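Local structure of beta-N-acetylhexosaminidase (Akkermansia muciniphila, 6JEB) at residues 97-101 against 127-133. The protein hydrolyses terminal, non-reducing N-acetylglucosamine and N-acetylgalactosamine units from beta-linked N-acetylhexosaminides, including N-glycans and chitobiose. Numbering follows the deposited sequence.
Sequences VDPAR and HLTDNQG
Val-97 and His-127 pair through their backbones where strands 92-97 and 123-127 end, His-127 N donating to Val-97 O at 2.9 Å, and His-127 O then receives Ala-100 N as residues 99-101 turn helically. Ala-100 CB points into the bend of 127-133, 3.6 Å from Thr-129 C, while Pro-99 rests its CD on His-127 O. Beyond this backbone join the contact becomes polar and turns on Arg-101, whose chain bends at chi2 (54°) and carries the guanidinium back over Asp-130. The carboxylate lies over one face of that group, OD2 toward the rim and the two planes 36° apart, so the salt bridge of Arg-101 NH2 to Asp-130 OD1 (3.1 Å) is an ion pair across the face rather than an in-plane hydrogen bond. The rim is gripped separately and close to its plane: Arg-101 NE donates to Gln-132 OE1 at 2.7 Å, arriving above the amide's carbonyl plane, and Arg-101 NH1 donates to Asp-98 OD2 on its syn side in a salt bridge of 2.8 Å. Neighbouring strand ends of a parallel beta/alpha barrel, the TIM-type catalytic domain of glycoside hydrolase family 20, thus bring a substrate-binding arginine together with Asp-130 of the charge relay system. Asp-130 OD1 also accepts from Asn-131 N and from the active-site His-193, and Asp-130 OD2 offers the anti lone pair to His-127 NE2 (2.7 Å, 169° at the hydrogen), within the plane of the imidazole. His-127 is held from the other end by Glu-187 at ND1, and His-127 CD2, at the ring edge, lies 3.3 Å from Asp-98 OD1, carboxylate and ring nearly perpendicular. Asp-98 forms an Asx motif, OD1 accepting from Arg-101 N, three residues on, from above the carboxylate plane, while Ala-401 N provides a further donor to OD2.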
ATOM      1  N   VAL A  97      -4.281   1.202   1.951  1.00 11.52           N
ATOM      2  CA  VAL A  97      -5.646   1.200   2.460  1.00 12.21           C
ATOM      3  C   VAL A  97      -6.527   1.997   1.511  1.00 10.71           C
ATOM      4  O   VAL A  97      -6.053   2.829   0.727  1.00 11.50           O
ATOM      5  CB  VAL A  97      -5.756   1.718   3.916  1.00 11.77           C
ATOM      6  CG1 VAL A  97      -5.074   0.752   4.870  1.00 14.35           C
ATOM      7  CG2 VAL A  97      -5.185   3.137   4.041  1.00 12.96           C
ATOM      8  N   ASP A  98      -7.833   1.737   1.588  1.00 11.00           N
ATOM      9  CA  ASP A  98      -8.812   2.232   0.622  1.00 11.08           C
ATOM     10  C   ASP A  98      -9.942   2.946   1.358  1.00 11.41           C
ATOM     11  O   ASP A  98     -11.090   2.484   1.374  1.00 12.16           O
ATOM     12  CB  ASP A  98      -9.333   1.062  -0.214  1.00 11.68           C
ATOM     13  CG  ASP A  98     -10.300   1.480  -1.311  1.00 12.00           C
ATOM     14  OD1 ASP A  98     -10.494   2.695  -1.563  1.00 12.34           O
ATOM     15  OD2 ASP A  98     -10.861   0.555  -1.937  1.00 12.01           O
ATOM     16  N   PRO A  99      -9.652   4.099   1.969  1.00 11.13           N
ATOM     17  CA  PRO A  99     -10.734   4.855   2.615  1.00 10.99           C
ATOM     18  C   PRO A  99     -11.720   5.430   1.621  1.00 10.58           C
ATOM     19  O   PRO A  99     -12.835   5.784   2.022  1.00 11.48           O
ATOM     20  CB  PRO A  99      -9.993   5.956   3.383  1.00 10.72           C
ATOM     21  CG  PRO A  99      -8.713   6.151   2.583  1.00 11.18           C
ATOM     22  CD  PRO A  99      -8.340   4.755   2.130  1.00 10.73           C
ATOM     23  N   ALA A 100     -11.356   5.525   0.331  1.00 11.22           N
ATOM     24  CA  ALA A 100     -12.326   5.960  -0.672  1.00 10.98           C
ATOM     25  C   ALA A 100     -13.550   5.054  -0.682  1.00 11.72           C
ATOM     26  O   ALA A 100     -14.687   5.536  -0.755  1.00 12.61           O
ATOM     27  CB  ALA A 100     -11.681   5.981  -2.058  1.00 11.56           C
ATOM     28  N   ARG A 101     -13.340   3.735  -0.624  1.00 11.74           N
ATOM     29  CA  ARG A 101     -14.471   2.811  -0.660  1.00 11.97           C
ATOM     30  C   ARG A 101     -15.186   2.730   0.682  1.00 11.29           C
ATOM     31  O   ARG A 101     -16.422   2.725   0.729  1.00 13.97           O
ATOM     32  CB  ARG A 101     -14.008   1.423  -1.110  1.00 11.72           C
ATOM     33  CG  ARG A 101     -14.037   1.228  -2.630  1.00 12.10           C
ATOM     34  CD  ARG A 101     -13.253   2.316  -3.384  1.00 12.51           C
ATOM     35  NE  ARG A 101     -13.257   2.027  -4.813  1.00 13.10           N
ATOM     36  CZ  ARG A 101     -12.417   1.176  -5.399  1.00 12.83           C
ATOM     37  NH1 ARG A 101     -11.481   0.555  -4.682  1.00 13.46           N
ATOM     38  NH2 ARG A 101     -12.509   0.944  -6.701  1.00 13.19           N
ATOM     39  N   HIS A 127      -5.436   5.259  -0.668  1.00 10.71           N
ATOM     40  CA  HIS A 127      -6.280   5.374  -1.857  1.00 10.73           C
ATOM     41  C   HIS A 127      -7.436   6.286  -1.457  1.00 10.68           C
ATOM     42  O   HIS A 127      -8.466   5.841  -0.945  1.00 11.77           O
ATOM     43  CB  HIS A 127      -6.760   4.000  -2.311  1.00 10.25           C
ATOM     44  CG  HIS A 127      -7.419   4.011  -3.651  1.00 10.86           C
ATOM     45  ND1 HIS A 127      -6.705   4.036  -4.833  1.00 11.12           N
ATOM     46  CD2 HIS A 127      -8.728   4.002  -4.001  1.00 11.20           C
ATOM     47  CE1 HIS A 127      -7.547   4.047  -5.852  1.00 11.41           C
ATOM     48  NE2 HIS A 127      -8.780   4.026  -5.374  1.00 12.38           N
ATOM     49  N   LEU A 128      -7.237   7.591  -1.649  1.00 10.41           N
ATOM     50  CA  LEU A 128      -8.119   8.602  -1.073  1.00  9.80           C
ATOM     51  C   LEU A 128      -9.353   8.886  -1.918  1.00 11.25           C
ATOM     52  O   LEU A 128     -10.311   9.484  -1.404  1.00 11.85           O
ATOM     53  CB  LEU A 128      -7.348   9.911  -0.880  1.00 11.26           C
ATOM     54  CG  LEU A 128      -6.286   9.900   0.226  1.00 11.09           C
ATOM     55  CD1 LEU A 128      -5.301  11.054   0.041  1.00 13.47           C
ATOM     56  CD2 LEU A 128      -6.929   9.980   1.608  1.00 13.86           C
ATOM     57  N   THR A 129      -9.333   8.527  -3.206  1.00 10.45           N
ATOM     58  CA  THR A 129     -10.372   8.936  -4.141  1.00 11.30           C
ATOM     59  C   THR A 129     -10.756   7.770  -5.038  1.00 11.01           C
ATOM     60  O   THR A 129      -9.897   7.003  -5.480  1.00 12.80           O
ATOM     61  CB  THR A 129      -9.918  10.129  -5.015  1.00 12.04           C
ATOM     62  OG1 THR A 129      -8.952   9.691  -5.974  1.00 14.03           O
ATOM     63  CG2 THR A 129      -9.298  11.239  -4.170  1.00 12.29           C
ATOM     64  N   ASP A 130     -12.050   7.643  -5.316  1.00 10.89           N
ATOM     65  CA  ASP A 130     -12.510   6.639  -6.269  1.00 10.67           C
ATOM     66  C   ASP A 130     -13.943   6.963  -6.683  1.00 11.10           C
ATOM     67  O   ASP A 130     -14.404   8.102  -6.531  1.00 12.51           O
ATOM     68  CB  ASP A 130     -12.342   5.217  -5.702  1.00 11.26           C
ATOM     69  CG  ASP A 130     -12.081   4.197  -6.798  1.00 12.72           C
ATOM     70  OD1 ASP A 130     -13.038   3.863  -7.534  1.00 12.82           O
ATOM     71  OD2 ASP A 130     -10.913   3.759  -6.952  1.00 13.02           O
ATOM     72  N   ASN A 131     -14.651   5.953  -7.199  1.00 11.57           N
ATOM     73  CA  ASN A 131     -16.016   6.161  -7.668  1.00 11.59           C
ATOM     74  C   ASN A 131     -16.988   6.319  -6.511  1.00 12.44           C
ATOM     75  O   ASN A 131     -18.017   6.992  -6.663  1.00 12.52           O
ATOM     76  CB  ASN A 131     -16.450   4.965  -8.507  1.00 12.15           C
ATOM     77  CG  ASN A 131     -15.673   4.849  -9.797  1.00 12.68           C
ATOM     78  OD1 ASN A 131     -15.436   5.847 -10.487  1.00 12.95           O
ATOM     79  ND2 ASN A 131     -15.282   3.627 -10.142  1.00 13.37           N
ATOM     80  N   GLN A 132     -16.679   5.697  -5.365  1.00 11.85           N
ATOM     81  CA  GLN A 132     -17.591   5.549  -4.237  1.00 11.87           C
ATOM     82  C   GLN A 132     -17.371   6.594  -3.153  1.00 12.19           C
ATOM     83  O   GLN A 132     -18.105   6.600  -2.156  1.00 12.69           O
ATOM     84  CB  GLN A 132     -17.449   4.140  -3.626  1.00 12.94           C
ATOM     85  CG  GLN A 132     -17.857   2.995  -4.550  1.00 13.77           C
ATOM     86  CD  GLN A 132     -16.794   2.627  -5.585  1.00 12.86           C
ATOM     87  OE1 GLN A 132     -15.667   3.116  -5.542  1.00 13.34           O
ATOM     88  NE2 GLN A 132     -17.166   1.765  -6.533  1.00 14.50           N
ATOM     89  N   GLY A 133     -16.388   7.472  -3.318  1.00 10.96           N
ATOM     90  CA  GLY A 133     -16.102   8.464  -2.305  1.00 11.09           C
ATOM     91  C   GLY A 133     -14.804   9.199  -2.555  1.00 10.60           C
ATOM     92  O   GLY A 133     -13.935   8.727  -3.300  1.00 12.91           O
TER